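Side-chain contact in type-2 restriction enzyme AgeI (Thalassobius gelatinovorus, PDB 5DWA), which recognises the double-stranded DNA sequence 5'-ACCGGT-3' and cuts it after the first A, leaving terminal 5'-phosphates: residues D45-A50 against Q86-T91. Numbering follows the deposited sequence.
With nucleotides of chain D; nucleotides of chain C.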
# COMPACT_ATOMS: atom_id res chain seq x y z
N ASP A 45 -14.74 1.91 15.64
CA ASP A 45 -15.47 2.74 16.60
C ASP A 45 -14.76 2.85 17.94
O ASP A 45 -14.70 3.92 18.54
CB ASP A 45 -16.89 2.19 16.80
CG ASP A 45 -17.75 2.39 15.59
OD1 ASP A 45 -17.62 3.44 14.94
OD2 ASP A 45 -18.56 1.48 15.28
N ALA A 46 -14.20 1.74 18.42
CA ALA A 46 -13.40 1.75 19.64
C ALA A 46 -12.22 2.72 19.53
O ALA A 46 -12.02 3.57 20.39
CB ALA A 46 -12.91 0.35 19.95
N ILE A 47 -11.43 2.59 18.46
CA ILE A 47 -10.26 3.43 18.30
C ILE A 47 -10.65 4.88 18.01
O ILE A 47 -10.09 5.81 18.58
CB ILE A 47 -9.36 2.89 17.17
CG1 ILE A 47 -8.88 1.47 17.49
CG2 ILE A 47 -8.17 3.81 16.91
CD1 ILE A 47 -8.43 0.72 16.25
N GLY A 48 -11.65 5.05 17.14
CA GLY A 48 -12.11 6.37 16.76
C GLY A 48 -12.61 7.16 17.96
O GLY A 48 -12.20 8.30 18.17
N GLN A 49 -13.48 6.53 18.74
CA GLN A 49 -14.04 7.21 19.91
C GLN A 49 -12.98 7.40 20.99
O GLN A 49 -12.94 8.45 21.64
CB GLN A 49 -15.25 6.45 20.47
CG GLN A 49 -16.47 6.41 19.54
CD GLN A 49 -16.92 7.79 19.06
OE1 GLN A 49 -16.80 8.79 19.77
NE2 GLN A 49 -17.44 7.85 17.83
N ALA A 50 -12.08 6.42 21.16
CA ALA A 50 -11.00 6.59 22.12
C ALA A 50 -10.08 7.75 21.74
O ALA A 50 -9.54 8.44 22.61
CB ALA A 50 -10.21 5.31 22.25
N GLN A 86 -2.07 -6.83 12.13
CA GLN A 86 -2.89 -6.81 10.93
C GLN A 86 -4.33 -6.36 11.23
O GLN A 86 -4.98 -5.74 10.40
CB GLN A 86 -2.87 -8.18 10.24
CG GLN A 86 -1.49 -8.55 9.66
CD GLN A 86 -1.18 -7.82 8.36
OE1 GLN A 86 -0.90 -6.61 8.37
NE2 GLN A 86 -1.25 -8.53 7.24
N SER A 87 -4.81 -6.68 12.43
CA SER A 87 -6.08 -6.15 12.89
C SER A 87 -6.04 -4.62 12.96
O SER A 87 -6.95 -3.95 12.50
CB SER A 87 -6.44 -6.74 14.25
OG SER A 87 -7.66 -6.20 14.74
N TRP A 88 -4.95 -4.10 13.52
CA TRP A 88 -4.74 -2.66 13.57
C TRP A 88 -4.77 -2.03 12.17
O TRP A 88 -5.39 -0.98 11.99
CB TRP A 88 -3.42 -2.36 14.27
CG TRP A 88 -3.05 -0.91 14.25
CD1 TRP A 88 -2.10 -0.31 13.45
CD2 TRP A 88 -3.59 0.14 15.06
NE1 TRP A 88 -2.04 1.04 13.71
CE2 TRP A 88 -2.94 1.34 14.70
CE3 TRP A 88 -4.58 0.18 16.06
CZ2 TRP A 88 -3.24 2.57 15.30
CZ3 TRP A 88 -4.87 1.40 16.66
CH2 TRP A 88 -4.20 2.58 16.27
N VAL A 89 -4.12 -2.65 11.19
CA VAL A 89 -4.16 -2.11 9.82
C VAL A 89 -5.61 -1.98 9.34
O VAL A 89 -6.00 -0.94 8.82
CB VAL A 89 -3.39 -3.00 8.83
CG1 VAL A 89 -3.58 -2.50 7.41
CG2 VAL A 89 -1.92 -3.06 9.21
N ARG A 90 -6.39 -3.04 9.56
CA ARG A 90 -7.74 -3.11 9.01
C ARG A 90 -8.71 -2.17 9.72
O ARG A 90 -9.65 -1.65 9.10
CB ARG A 90 -8.24 -4.56 9.10
CG ARG A 90 -9.70 -4.74 8.72
CD ARG A 90 -9.97 -4.39 7.26
NE ARG A 90 -11.38 -4.64 6.97
CZ ARG A 90 -12.28 -3.70 6.69
NH1 ARG A 90 -11.92 -2.42 6.61
NH2 ARG A 90 -13.55 -4.04 6.46
N THR A 91 -8.49 -1.94 11.01
CA THR A 91 -9.44 -1.15 11.80
C THR A 91 -9.06 0.32 12.00
O THR A 91 -9.93 1.18 12.13
CB THR A 91 -9.65 -1.78 13.19
OG1 THR A 91 -8.40 -1.86 13.89
CG2 THR A 91 -10.24 -3.17 13.03
P DG D 8 -1.47 -13.82 5.44
OP1 DG D 8 -0.30 -14.66 5.76
OP2 DG D 8 -2.37 -14.22 4.33
O5' DG D 8 -2.30 -13.65 6.78
C5' DG D 8 -1.61 -13.19 7.92
C4' DG D 8 -2.49 -12.29 8.76
O4' DG D 8 -2.77 -11.06 8.05
C3' DG D 8 -3.84 -12.88 9.13
O3' DG D 8 -4.11 -12.49 10.45
C2' DG D 8 -4.80 -12.26 8.11
C1' DG D 8 -4.17 -10.89 7.87
N9 DG D 8 -4.34 -10.32 6.53
C8 DG D 8 -4.19 -10.97 5.33
N7 DG D 8 -4.34 -10.19 4.30
C5 DG D 8 -4.58 -8.94 4.85
C6 DG D 8 -4.82 -7.69 4.22
O6 DG D 8 -4.84 -7.44 3.01
N1 DG D 8 -5.04 -6.67 5.15
C2 DG D 8 -5.00 -6.83 6.52
N2 DG D 8 -5.22 -5.73 7.25
N3 DG D 8 -4.78 -7.99 7.11
C4 DG D 8 -4.58 -9.00 6.22
P DC D 10 -10.01 -8.38 12.98
OP1 DC D 10 -9.77 -7.37 14.02
OP2 DC D 10 -10.28 -9.78 13.37
O5' DC D 10 -11.18 -7.92 12.04
C5' DC D 10 -11.30 -6.56 11.68
C4' DC D 10 -12.41 -6.37 10.68
O4' DC D 10 -12.03 -6.93 9.41
C3' DC D 10 -13.72 -7.06 11.07
O3' DC D 10 -14.79 -6.23 10.73
C2' DC D 10 -13.71 -8.30 10.19
C1' DC D 10 -13.11 -7.70 8.94
N1 DC D 10 -12.59 -8.66 7.95
C2 DC D 10 -12.39 -8.21 6.65
O2 DC D 10 -12.68 -7.04 6.37
N3 DC D 10 -11.90 -9.07 5.73
C4 DC D 10 -11.59 -10.31 6.08
N4 DC D 10 -11.11 -11.12 5.13
C5 DC D 10 -11.78 -10.79 7.41
C6 DC D 10 -12.27 -9.93 8.31
P DC C 6 -4.49 3.67 6.03
OP1 DC C 6 -4.86 4.84 6.80
OP2 DC C 6 -3.95 3.75 4.67
O5' DC C 6 -3.43 2.87 6.92
C5' DC C 6 -3.76 2.52 8.23
C4' DC C 6 -2.66 1.65 8.80
O4' DC C 6 -2.49 0.47 7.98
C3' DC C 6 -1.30 2.30 8.90
O3' DC C 6 -0.72 1.89 10.11
C2' DC C 6 -0.53 1.73 7.70
C1' DC C 6 -1.15 0.35 7.56
N1 DC C 6 -1.19 -0.15 6.17
C2 DC C 6 -0.61 -1.38 5.84
O2 DC C 6 -0.01 -2.03 6.70
N3 DC C 6 -0.71 -1.82 4.56
C4 DC C 6 -1.37 -1.11 3.66
N4 DC C 6 -1.44 -1.58 2.41
C5 DC C 6 -2.00 0.12 3.99
C6 DC C 6 -1.89 0.56 5.24
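The CB of Ile47 points toward 86-91, and its side chain meets Trp88 and Thr91. CG1 and CG2 approach Trp88 CZ3 only loosely. The extended second torsion (chi2 160°) carries CD1 outward, and this methyl makes the close contacts. It lies 3.6 Å from Trp88 CZ3, coming at the benzo end of the indole obliquely. On its other contact, Ile47 CD1 is 3.5 Å from Thr91 OG1, the two side chains crossing at about a right angle. No hydrogen bond spans the segments, and Ile47 meets the hydroxyl by packing alone. Thr91 OG1 donates to Ser87 O at 2.9 Å, from 40° out of the carbonyl plane, and has a weak hydrogen bond with Tyr75 OH; Ser87 O also accepts from Thr91 N.

The same helical turns bind DNA. While the benzo ring of Trp88 lies against Ile47, its NE1 bonds a phosphate. Arg90 NE bonds O2 of DC10 of chain D at 2.8 Å, and Gln86 O accepts from N2 of DG8 of chain D. Both are minor-groove atoms, so this end of helix 84-109 reads the minor-groove edge of the bases. Ile47, on helix 43-57, also packs against Phe32 of helix 22-36 and against Trp67 and Tyr75 of helix 63-78, joining the DNA-contacting helix to a buried helical core.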